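Local coordinates for protein pectate lyase (Bacillus, PDB 3VMV) that probably cleaves polygalacturonate, the backbone of pectin, by the eliminative chemistry of pectate lyases, using a parallel beta-helix of polysaccharide lyase family 1, at residues His197-Asn202 and Phe219-Lys224; Asn243-Asn248 and Val283-Pro288; Trp133-Glu138 and Val167-Phe172. All blocks are in the same frame, centred on the assembly; numbering follows the deposited sequence.

Contact 1 (His197-Asn202 and Phe219-Lys224); sequences HHNYFN and FNNYFK
N221 meets N199 with a single acceptor that takes two hydrogens: its OD1 receives the backbone N of N199 at 2.9 Å and the side-chain ND2 of N199 at 3.0 Å. Both donors are tilted from the N221 carbonyl plane, and the two amides run side by side with their planes 6° apart. This is the asparagine stack at the bend of a pectate lyase parallel beta-helix. Holding CG beside its own backbone N (chi1 -54°) keeps the N221 amide close to the main chain, within reach of N199 N. N221 ND2 bonds to Y196 O, N199 OD1 accepts from N170 N, and N199 ND2 also bonds to V167 O.

Past the bend, parallel pairing takes over. Y222 N gives to N199 O, F201 N to Y222 O at 2.8 Å, and K224 N to F201 O. Ahead of it, H198 N reaches F219 O only weakly, at 3.3 Å. H197 ND1 and H198 ND1 share a hydrogen bond of 2.8 Å, while H198 NE2 bonds to Q307. Carbon contacts fill in around these bonds, with H197 CB over the centre of the F219 ring, 3.4 Å from its centroid.

Strand 200-202 lies between strand 165-175 and strand 222-226, and strand 245-249 follows; helix 309-319 packs on Y200 and Y222, whereas F201 and F223 point to the other face.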
loop_
_atom_site.group_PDB
_atom_site.type_symbol
_atom_site.label_atom_id
_atom_site.label_comp_id
_atom_site.label_asym_id
_atom_site.label_seq_id
_atom_site.Cartn_x
_atom_site.Cartn_y
_atom_site.Cartn_z
ATOM N N HIS A 197 -8.848 -1.995 -0.661
ATOM C CA HIS A 197 -9.939 -2.792 -1.218
ATOM C C HIS A 197 -9.584 -3.443 -2.523
ATOM O O HIS A 197 -8.801 -2.931 -3.329
ATOM C CB HIS A 197 -11.257 -1.946 -1.318
ATOM C CG HIS A 197 -11.286 -0.961 -2.440
ATOM N ND1 HIS A 197 -11.778 -1.276 -3.694
ATOM C CD2 HIS A 197 -10.891 0.335 -2.506
ATOM C CE1 HIS A 197 -11.686 -0.206 -4.474
ATOM N NE2 HIS A 197 -11.144 0.781 -3.776
ATOM N N HIS A 198 -10.146 -4.633 -2.729
ATOM C CA HIS A 198 -9.953 -5.382 -3.975
ATOM C C HIS A 198 -8.515 -5.700 -4.304
ATOM O O HIS A 198 -8.155 -5.800 -5.457
ATOM C CB HIS A 198 -10.675 -4.701 -5.143
ATOM C CG HIS A 198 -12.164 -4.767 -5.028
ATOM N ND1 HIS A 198 -12.913 -3.775 -4.423
ATOM C CD2 HIS A 198 -13.032 -5.748 -5.369
ATOM C CE1 HIS A 198 -14.192 -4.122 -4.457
ATOM N NE2 HIS A 198 -14.290 -5.307 -5.036
ATOM N N ASN A 199 -7.697 -5.878 -3.277
ATOM C CA ASN A 199 -6.337 -6.355 -3.528
ATOM C C ASN A 199 -6.252 -7.862 -3.390
ATOM O O ASN A 199 -7.043 -8.487 -2.663
ATOM C CB ASN A 199 -5.350 -5.745 -2.510
ATOM C CG ASN A 199 -5.348 -4.221 -2.538
ATOM O OD1 ASN A 199 -4.801 -3.596 -3.443
ATOM N ND2 ASN A 199 -6.023 -3.601 -1.538
ATOM N N TYR A 200 -5.228 -8.415 -4.020
ATOM C CA TYR A 200 -4.852 -9.806 -3.851
ATOM C C TYR A 200 -3.587 -9.836 -3.001
ATOM O O TYR A 200 -2.576 -9.203 -3.384
ATOM C CB TYR A 200 -4.501 -10.347 -5.224
ATOM C CG TYR A 200 -4.225 -11.824 -5.353
ATOM C CD1 TYR A 200 -5.043 -12.786 -4.746
ATOM C CD2 TYR A 200 -3.171 -12.278 -6.145
ATOM C CE1 TYR A 200 -4.802 -14.140 -4.925
ATOM C CE2 TYR A 200 -2.940 -13.632 -6.304
ATOM C CZ TYR A 200 -3.757 -14.540 -5.728
ATOM O OH TYR A 200 -3.553 -15.912 -5.894
ATOM N N PHE A 201 -3.666 -10.508 -1.851
ATOM C CA PHE A 201 -2.528 -10.651 -0.929
ATOM C C PHE A 201 -2.165 -12.119 -0.914
ATOM O O PHE A 201 -2.863 -12.909 -0.296
ATOM C CB PHE A 201 -2.954 -10.206 0.471
ATOM C CG PHE A 201 -3.383 -8.740 0.567
ATOM C CD1 PHE A 201 -2.492 -7.693 0.297
ATOM C CD2 PHE A 201 -4.660 -8.406 1.002
ATOM C CE1 PHE A 201 -2.909 -6.358 0.433
ATOM C CE2 PHE A 201 -5.068 -7.089 1.199
ATOM C CZ PHE A 201 -4.194 -6.045 0.884
ATOM N N ASN A 202 -1.083 -12.532 -1.572
ATOM C CA ASN A 202 -0.870 -13.960 -1.812
ATOM C C ASN A 202 0.597 -14.372 -1.577
ATOM O O ASN A 202 1.514 -13.738 -2.083
ATOM C CB ASN A 202 -1.263 -14.264 -3.269
ATOM C CG ASN A 202 -0.937 -15.670 -3.667
ATOM O OD1 ASN A 202 -1.418 -16.619 -3.049
ATOM N ND2 ASN A 202 -0.157 -15.816 -4.728
ATOM N N PHE A 219 -11.794 -3.803 2.744
ATOM C CA PHE A 219 -12.945 -4.542 2.218
ATOM C C PHE A 219 -12.686 -5.206 0.888
ATOM O O PHE A 219 -11.952 -4.685 0.039
ATOM C CB PHE A 219 -14.230 -3.667 2.177
ATOM C CG PHE A 219 -14.199 -2.505 1.179
ATOM C CD1 PHE A 219 -14.806 -2.640 -0.072
ATOM C CD2 PHE A 219 -13.627 -1.287 1.514
ATOM C CE1 PHE A 219 -14.858 -1.595 -0.983
ATOM C CE2 PHE A 219 -13.641 -0.216 0.591
ATOM C CZ PHE A 219 -14.266 -0.367 -0.660
ATOM N N ASN A 220 -13.299 -6.382 0.696
ATOM C CA ASN A 220 -13.286 -7.025 -0.617
ATOM C C ASN A 220 -11.885 -7.355 -1.092
ATOM O O ASN A 220 -11.672 -7.406 -2.298
ATOM C CB ASN A 220 -14.012 -6.176 -1.685
ATOM C CG ASN A 220 -15.542 -6.182 -1.514
ATOM O OD1 ASN A 220 -16.153 -6.981 -0.720
ATOM N ND2 ASN A 220 -16.172 -5.304 -2.232
ATOM N N ASN A 221 -10.978 -7.614 -0.152
ATOM C CA ASN A 221 -9.659 -8.170 -0.535
ATOM C C ASN A 221 -9.669 -9.698 -0.489
ATOM O O ASN A 221 -10.551 -10.301 0.166
ATOM C CB ASN A 221 -8.556 -7.660 0.396
ATOM C CG ASN A 221 -8.524 -6.155 0.491
ATOM O OD1 ASN A 221 -8.025 -5.454 -0.408
ATOM N ND2 ASN A 221 -9.072 -5.630 1.585
ATOM N N TYR A 222 -8.702 -10.306 -1.188
ATOM C CA TYR A 222 -8.519 -11.749 -1.255
ATOM C C TYR A 222 -7.158 -12.045 -0.673
ATOM O O TYR A 222 -6.158 -11.674 -1.272
ATOM C CB TYR A 222 -8.617 -12.183 -2.724
ATOM C CG TYR A 222 -8.468 -13.652 -3.059
ATOM C CD1 TYR A 222 -8.422 -14.617 -2.071
ATOM C CD2 TYR A 222 -8.470 -14.050 -4.380
ATOM C CE1 TYR A 222 -8.286 -15.977 -2.448
ATOM C CE2 TYR A 222 -8.336 -15.387 -4.743
ATOM C CZ TYR A 222 -8.276 -16.328 -3.769
ATOM O OH TYR A 222 -8.173 -17.631 -4.173
ATOM N N PHE A 223 -7.164 -12.626 0.526
ATOM C CA PHE A 223 -5.943 -13.019 1.255
ATOM C C PHE A 223 -5.749 -14.510 1.037
ATOM O O PHE A 223 -6.700 -15.295 1.241
ATOM C CB PHE A 223 -6.145 -12.809 2.742
ATOM C CG PHE A 223 -6.337 -11.363 3.208
ATOM C CD1 PHE A 223 -5.309 -10.713 3.881
ATOM C CD2 PHE A 223 -7.555 -10.700 3.043
ATOM C CE1 PHE A 223 -5.479 -9.454 4.443
ATOM C CE2 PHE A 223 -7.752 -9.430 3.580
ATOM C CZ PHE A 223 -6.696 -8.777 4.270
ATOM N N LYS A 224 -4.539 -14.946 0.656
ATOM C CA LYS A 224 -4.314 -16.352 0.324
ATOM C C LYS A 224 -2.906 -16.742 0.705
ATOM O O LYS A 224 -1.944 -16.033 0.373
ATOM C CB LYS A 224 -4.489 -16.559 -1.184
ATOM C CG LYS A 224 -4.374 -18.002 -1.627
ATOM C CD LYS A 224 -4.751 -18.108 -3.116
ATOM C CE LYS A 224 -4.880 -19.561 -3.536
ATOM N NZ LYS A 224 -3.618 -20.302 -3.345
#

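Contact 2 (Asn243-Asn248 and Val283-Pro288); sequences NNYFDN and VFVNTP
Y245 crosses two valines obliquely where strands 245-249 and 283-285 run parallel in successive coils of the beta-helix, spanning a pair of residues on its own face of the sheet. Its CE1 meets V283 CG1 at 3.3 Å, and farther out its OH comes to 3.4 Å from V285 CG2. The ring reaches the neighbouring strand because CG is turned away from the backbone N, with chi1 at -162°. Replacing Y245 by an alanine would probably leave V283 CG1 and V285 CG2 without their aromatic neighbour and open a gap between the coils.

F246 and F284 are matched differently on the opposite face. They point the same way, side by side, with centroids 5.0 Å apart and planes at 23°, but offset enough that little of one ring faces the other: CD2 of F246 touches CE1 of F284. The V283 carbonyl oxygen lies at the edge of the F246 ring while accepting F246 N.

At the corner, V285 O takes two hydrogens, from N248 N at 2.9 Å and from T287 OG1 at 3.0 Å, the hydroxyl approaching from above the carbonyl plane; OG1 is also hydrogen-bonded to V249 N.

Strand 222-226 flanks strand 245-249 on its other side, with F223 stacked on F246, and helix 309-319 covers Y245 and V283; P264 packs against both phenylalanines.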
loop_
_atom_site.group_PDB
_atom_site.type_symbol
_atom_site.label_atom_id
_atom_site.label_comp_id
_atom_site.label_asym_id
_atom_site.label_seq_id
_atom_site.Cartn_x
_atom_site.Cartn_y
_atom_site.Cartn_z
ATOM N N ASN A 243 -16.161 -8.088 4.500
ATOM C CA ASN A 243 -16.398 -8.816 3.246
ATOM C C ASN A 243 -15.122 -9.147 2.484
ATOM O O ASN A 243 -15.018 -8.952 1.269
ATOM C CB ASN A 243 -17.399 -8.063 2.339
ATOM C CG ASN A 243 -18.790 -7.978 2.937
ATOM O OD1 ASN A 243 -19.011 -8.147 4.168
ATOM N ND2 ASN A 243 -19.762 -7.684 2.069
ATOM N N ASN A 244 -14.132 -9.637 3.214
ATOM C CA ASN A 244 -12.918 -10.159 2.606
ATOM C C ASN A 244 -12.948 -11.664 2.548
ATOM O O ASN A 244 -13.649 -12.287 3.336
ATOM C CB ASN A 244 -11.668 -9.744 3.406
ATOM C CG ASN A 244 -11.518 -8.241 3.567
ATOM O OD1 ASN A 244 -10.977 -7.568 2.692
ATOM N ND2 ASN A 244 -11.969 -7.717 4.693
ATOM N N TYR A 245 -12.157 -12.227 1.639
ATOM C CA TYR A 245 -12.038 -13.665 1.498
ATOM C C TYR A 245 -10.647 -14.101 1.939
ATOM O O TYR A 245 -9.667 -13.535 1.441
ATOM C CB TYR A 245 -12.314 -14.075 0.032
ATOM C CG TYR A 245 -12.627 -15.517 -0.131
ATOM C CD1 TYR A 245 -13.955 -15.902 -0.117
ATOM C CD2 TYR A 245 -11.645 -16.482 -0.278
ATOM C CE1 TYR A 245 -14.331 -17.174 -0.237
ATOM C CE2 TYR A 245 -12.063 -17.872 -0.393
ATOM C CZ TYR A 245 -13.407 -18.133 -0.358
ATOM O OH TYR A 245 -13.939 -19.401 -0.443
ATOM N N PHE A 246 -10.567 -15.058 2.885
ATOM C CA PHE A 246 -9.277 -15.529 3.347
ATOM C C PHE A 246 -9.177 -17.032 3.093
ATOM O O PHE A 246 -10.091 -17.775 3.448
ATOM C CB PHE A 246 -9.194 -15.368 4.873
ATOM C CG PHE A 246 -9.253 -13.952 5.368
ATOM C CD1 PHE A 246 -8.076 -13.253 5.667
ATOM C CD2 PHE A 246 -10.478 -13.294 5.537
ATOM C CE1 PHE A 246 -8.118 -11.951 6.161
ATOM C CE2 PHE A 246 -10.527 -12.007 6.054
ATOM C CZ PHE A 246 -9.369 -11.305 6.355
ATOM N N ASP A 247 -8.052 -17.481 2.525
ATOM C CA ASP A 247 -7.825 -18.903 2.292
ATOM C C ASP A 247 -6.424 -19.207 2.814
ATOM O O ASP A 247 -5.445 -18.657 2.287
ATOM C CB ASP A 247 -7.894 -19.177 0.782
ATOM C CG ASP A 247 -7.502 -20.620 0.404
ATOM O OD1 ASP A 247 -7.516 -20.910 -0.796
ATOM O OD2 ASP A 247 -7.217 -21.466 1.268
ATOM N N ASN A 248 -6.336 -20.091 3.813
ATOM C CA ASN A 248 -5.051 -20.584 4.303
ATOM C C ASN A 248 -4.235 -19.431 4.826
ATOM O O ASN A 248 -3.076 -19.224 4.406
ATOM C CB ASN A 248 -4.294 -21.333 3.200
ATOM C CG ASN A 248 -3.051 -22.042 3.720
ATOM O OD1 ASN A 248 -2.069 -22.223 2.975
ATOM N ND2 ASN A 248 -3.072 -22.434 4.974
ATOM N N VAL A 283 -15.202 -14.281 4.813
ATOM C CA VAL A 283 -15.228 -15.714 4.576
ATOM C C VAL A 283 -13.841 -16.244 4.901
ATOM O O VAL A 283 -12.850 -15.748 4.365
ATOM C CB VAL A 283 -15.648 -16.030 3.143
ATOM C CG1 VAL A 283 -15.398 -17.516 2.822
ATOM C CG2 VAL A 283 -17.147 -15.672 2.945
ATOM N N PHE A 284 -13.793 -17.228 5.797
ATOM C CA PHE A 284 -12.527 -17.807 6.241
ATOM C C PHE A 284 -12.485 -19.279 5.837
ATOM O O PHE A 284 -13.280 -20.086 6.343
ATOM C CB PHE A 284 -12.448 -17.717 7.782
ATOM C CG PHE A 284 -12.522 -16.310 8.324
ATOM C CD1 PHE A 284 -11.416 -15.456 8.258
ATOM C CD2 PHE A 284 -13.666 -15.876 8.988
ATOM C CE1 PHE A 284 -11.461 -14.162 8.786
ATOM C CE2 PHE A 284 -13.724 -14.583 9.524
ATOM C CZ PHE A 284 -12.623 -13.739 9.415
ATOM N N VAL A 285 -11.571 -19.627 4.919
ATOM C CA VAL A 285 -11.425 -21.019 4.546
ATOM C C VAL A 285 -10.046 -21.483 5.007
ATOM O O VAL A 285 -9.030 -20.872 4.660
ATOM C CB VAL A 285 -11.515 -21.160 3.019
ATOM C CG1 VAL A 285 -11.370 -22.599 2.579
ATOM C CG2 VAL A 285 -12.844 -20.568 2.517
ATOM N N ASN A 286 -10.033 -22.550 5.787
ATOM C CA ASN A 286 -8.777 -23.108 6.349
ATOM C C ASN A 286 -7.975 -21.978 6.992
ATOM O O ASN A 286 -6.752 -21.853 6.805
ATOM C CB ASN A 286 -7.954 -23.891 5.285
ATOM C CG ASN A 286 -8.621 -25.197 4.911
ATOM O OD1 ASN A 286 -9.663 -25.556 5.474
ATOM N ND2 ASN A 286 -8.027 -25.931 3.971
ATOM N N THR A 287 -8.690 -21.116 7.713
ATOM C CA THR A 287 -8.096 -19.945 8.336
ATOM C C THR A 287 -8.646 -19.810 9.746
ATOM O O THR A 287 -9.869 -19.752 9.915
ATOM C CB THR A 287 -8.522 -18.700 7.538
ATOM O OG1 THR A 287 -7.847 -18.672 6.263
ATOM C CG2 THR A 287 -8.131 -17.397 8.275
ATOM N N PRO A 288 -7.771 -19.796 10.767
ATOM C CA PRO A 288 -8.272 -19.758 12.154
ATOM C C PRO A 288 -9.192 -18.553 12.354
ATOM O O PRO A 288 -8.819 -17.427 11.995
ATOM C CB PRO A 288 -7.002 -19.520 12.982
ATOM C CG PRO A 288 -5.899 -20.057 12.154
ATOM C CD PRO A 288 -6.298 -19.850 10.701
HETATM O O HOH W 1 -7.050 -23.927 1.510
#

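Contact 3 (Trp133-Glu138 and Val167-Phe172); sequences WIDHNE and VSWNKF
N170 reaches across to I134 and N137 at a bend of the parallel beta-helix, where asparagines of successive coils stack. Its CB sits 3.4 Å from N137 O. CG lies beside its own backbone N (chi1 -56°), which keeps the amide near the main chain, and is 3.8 Å from both N137 N and I134 O. There the side chain divides. OD1 accepts the N137 backbone N at 2.8 Å, the donor tilted from the carbonyl plane. ND2 gives to I134 O at 3.0 Å, approaching from above that carbonyl plane, although the acceptor lies in N170's own amide plane. I134 O is thereby gripped twice, since S168 N also bonds to it.

One residue earlier, W169 CB rests over the centre of the H136 imidazole, 3.4 Å from its centroid. The two rings are nearly parallel but offset, and H198 of the next coil stacks on W169. H136 ND1 donates to D135 OD2, which holds the imidazole's rotation. A water links E138 OE2 to K171 NZ; the same OE2 accepts from V322 N.

S168 OG accepts from W133 NE1 at 2.8 Å and donates to D135 OD1 at 2.7 Å, on the anti lone pair of that oxygen.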
loop_
_atom_site.group_PDB
_atom_site.type_symbol
_atom_site.label_atom_id
_atom_site.label_comp_id
_atom_site.label_asym_id
_atom_site.label_seq_id
_atom_site.Cartn_x
_atom_site.Cartn_y
_atom_site.Cartn_z
ATOM N N TRP A 133 -3.521 7.635 -4.224
ATOM C CA TRP A 133 -4.247 6.471 -4.719
ATOM C C TRP A 133 -3.247 5.524 -5.401
ATOM O O TRP A 133 -2.592 5.928 -6.375
ATOM C CB TRP A 133 -5.311 6.982 -5.689
ATOM C CG TRP A 133 -6.249 5.916 -6.199
ATOM C CD1 TRP A 133 -6.569 4.752 -5.558
ATOM C CD2 TRP A 133 -7.033 5.959 -7.392
ATOM N NE1 TRP A 133 -7.500 4.038 -6.305
ATOM C CE2 TRP A 133 -7.784 4.759 -7.440
ATOM C CE3 TRP A 133 -7.140 6.885 -8.451
ATOM C CZ2 TRP A 133 -8.669 4.476 -8.473
ATOM C CZ3 TRP A 133 -8.025 6.614 -9.477
ATOM C CH2 TRP A 133 -8.756 5.408 -9.493
ATOM N N ILE A 134 -3.111 4.313 -4.854
ATOM C CA ILE A 134 -2.193 3.288 -5.373
ATOM C C ILE A 134 -3.110 2.194 -5.927
ATOM O O ILE A 134 -3.734 1.501 -5.125
ATOM C CB ILE A 134 -1.339 2.803 -4.241
ATOM C CG1 ILE A 134 -0.424 3.958 -3.829
ATOM C CG2 ILE A 134 -0.511 1.513 -4.666
ATOM C CD1 ILE A 134 0.281 3.740 -2.468
ATOM N N ASP A 135 -3.217 2.134 -7.257
ATOM C CA ASP A 135 -4.276 1.345 -7.912
ATOM C C ASP A 135 -3.755 0.484 -9.043
ATOM O O ASP A 135 -3.012 0.922 -9.896
ATOM C CB ASP A 135 -5.328 2.329 -8.421
ATOM C CG ASP A 135 -6.477 1.639 -9.167
ATOM O OD1 ASP A 135 -7.331 1.067 -8.477
ATOM O OD2 ASP A 135 -6.481 1.676 -10.405
ATOM N N HIS A 136 -4.174 -0.772 -9.082
ATOM C CA HIS A 136 -3.914 -1.624 -10.240
ATOM C C HIS A 136 -2.434 -1.840 -10.526
ATOM O O HIS A 136 -2.011 -1.894 -11.664
ATOM C CB HIS A 136 -4.664 -1.121 -11.494
ATOM C CG HIS A 136 -6.084 -1.596 -11.572
ATOM N ND1 HIS A 136 -7.154 -0.796 -11.231
ATOM C CD2 HIS A 136 -6.606 -2.804 -11.908
ATOM C CE1 HIS A 136 -8.281 -1.470 -11.429
ATOM N NE2 HIS A 136 -7.977 -2.697 -11.817
ATOM N N ASN A 137 -1.672 -2.009 -9.445
ATOM C CA ASN A 137 -0.257 -2.327 -9.547
ATOM C C ASN A 137 0.024 -3.764 -9.117
ATOM O O ASN A 137 -0.864 -4.463 -8.615
ATOM C CB ASN A 137 0.527 -1.401 -8.651
ATOM C CG ASN A 137 0.172 0.070 -8.862
ATOM O OD1 ASN A 137 -0.352 0.756 -7.921
ATOM N ND2 ASN A 137 0.473 0.581 -10.011
ATOM N N GLU A 138 1.286 -4.173 -9.263
ATOM C CA GLU A 138 1.725 -5.473 -8.762
ATOM C C GLU A 138 3.030 -5.249 -8.045
ATOM O O GLU A 138 3.909 -4.583 -8.561
ATOM C CB GLU A 138 1.882 -6.505 -9.885
ATOM C CG GLU A 138 0.531 -6.755 -10.547
ATOM C CD GLU A 138 0.501 -7.868 -11.570
ATOM O OE1 GLU A 138 1.389 -8.758 -11.585
ATOM O OE2 GLU A 138 -0.459 -7.898 -12.378
ATOM N N VAL A 167 -5.542 2.102 -1.366
ATOM C CA VAL A 167 -4.739 1.074 -1.992
ATOM C C VAL A 167 -5.755 0.072 -2.543
ATOM O O VAL A 167 -6.412 -0.640 -1.765
ATOM C CB VAL A 167 -3.890 0.408 -0.924
ATOM C CG1 VAL A 167 -3.069 -0.779 -1.475
ATOM C CG2 VAL A 167 -2.949 1.471 -0.304
ATOM N N SER A 168 -5.876 0.047 -3.855
ATOM C CA SER A 168 -6.953 -0.713 -4.496
ATOM C C SER A 168 -6.487 -1.518 -5.685
ATOM O O SER A 168 -5.657 -1.083 -6.473
ATOM C CB SER A 168 -8.070 0.261 -4.905
ATOM O OG SER A 168 -7.611 1.258 -5.804
ATOM N N TRP A 169 -7.091 -2.694 -5.859
ATOM C CA TRP A 169 -6.904 -3.474 -7.095
ATOM C C TRP A 169 -5.464 -3.888 -7.388
ATOM O O TRP A 169 -5.119 -4.111 -8.532
ATOM C CB TRP A 169 -7.503 -2.748 -8.328
ATOM C CG TRP A 169 -9.015 -2.589 -8.180
ATOM C CD1 TRP A 169 -9.703 -1.431 -7.878
ATOM C CD2 TRP A 169 -10.005 -3.616 -8.398
ATOM N NE1 TRP A 169 -11.069 -1.694 -7.902
ATOM C CE2 TRP A 169 -11.276 -3.017 -8.193
ATOM C CE3 TRP A 169 -9.936 -4.979 -8.728
ATOM C CZ2 TRP A 169 -12.487 -3.743 -8.314
ATOM C CZ3 TRP A 169 -11.148 -5.696 -8.868
ATOM C CH2 TRP A 169 -12.397 -5.054 -8.651
ATOM N N ASN A 170 -4.629 -3.989 -6.352
ATOM C CA ASN A 170 -3.239 -4.358 -6.579
ATOM C C ASN A 170 -3.014 -5.808 -6.285
ATOM O O ASN A 170 -3.815 -6.441 -5.586
ATOM C CB ASN A 170 -2.320 -3.570 -5.626
ATOM C CG ASN A 170 -2.494 -2.061 -5.744
ATOM O OD1 ASN A 170 -2.022 -1.457 -6.709
ATOM N ND2 ASN A 170 -3.103 -1.433 -4.716
ATOM N N LYS A 171 -1.913 -6.351 -6.781
ATOM C CA LYS A 171 -1.471 -7.681 -6.313
ATOM C C LYS A 171 -0.221 -7.471 -5.471
ATOM O O LYS A 171 0.661 -6.710 -5.859
ATOM C CB LYS A 171 -1.127 -8.584 -7.479
ATOM C CG LYS A 171 -2.337 -8.873 -8.395
ATOM C CD LYS A 171 -1.936 -9.908 -9.464
ATOM C CE LYS A 171 -3.162 -10.305 -10.309
ATOM N NZ LYS A 171 -2.774 -11.378 -11.285
ATOM N N PHE A 172 -0.203 -8.092 -4.286
ATOM C CA PHE A 172 0.974 -8.124 -3.406
ATOM C C PHE A 172 1.294 -9.614 -3.265
ATOM O O PHE A 172 0.477 -10.379 -2.741
ATOM C CB PHE A 172 0.595 -7.625 -2.002
ATOM C CG PHE A 172 0.287 -6.156 -1.904
ATOM C CD1 PHE A 172 1.265 -5.272 -1.431
ATOM C CD2 PHE A 172 -0.963 -5.647 -2.281
ATOM C CE1 PHE A 172 1.022 -3.915 -1.294
ATOM C CE2 PHE A 172 -1.224 -4.293 -2.146
ATOM C CZ PHE A 172 -0.213 -3.406 -1.669
HETATM O O HOH W 2 -1.903 -9.864 -13.222
#

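The three contacts sample one stack of coils at different points along its length. Contact 3, with its centre about 7 Å from that of the chain, and contact 1, at about 12 Å, are buried; contact 2, at about 21 Å, is only partly so. Contacts 3 and 1 adjoin through strands 165-175 and 200-202, and contacts 1 and 2 through strands 222-226 and 245-249, whereas contacts 2 and 3 do not touch. All share parallel backbone pairing. Asparagine side chains bridge the coils within contacts 1 and 3, joined in contact 3 by a buried serine-carboxylate network. In contact 2 chiefly valines and aromatics meet, N244 turns back to N221 of contact 1, and N248 and N286 near the corner are exposed.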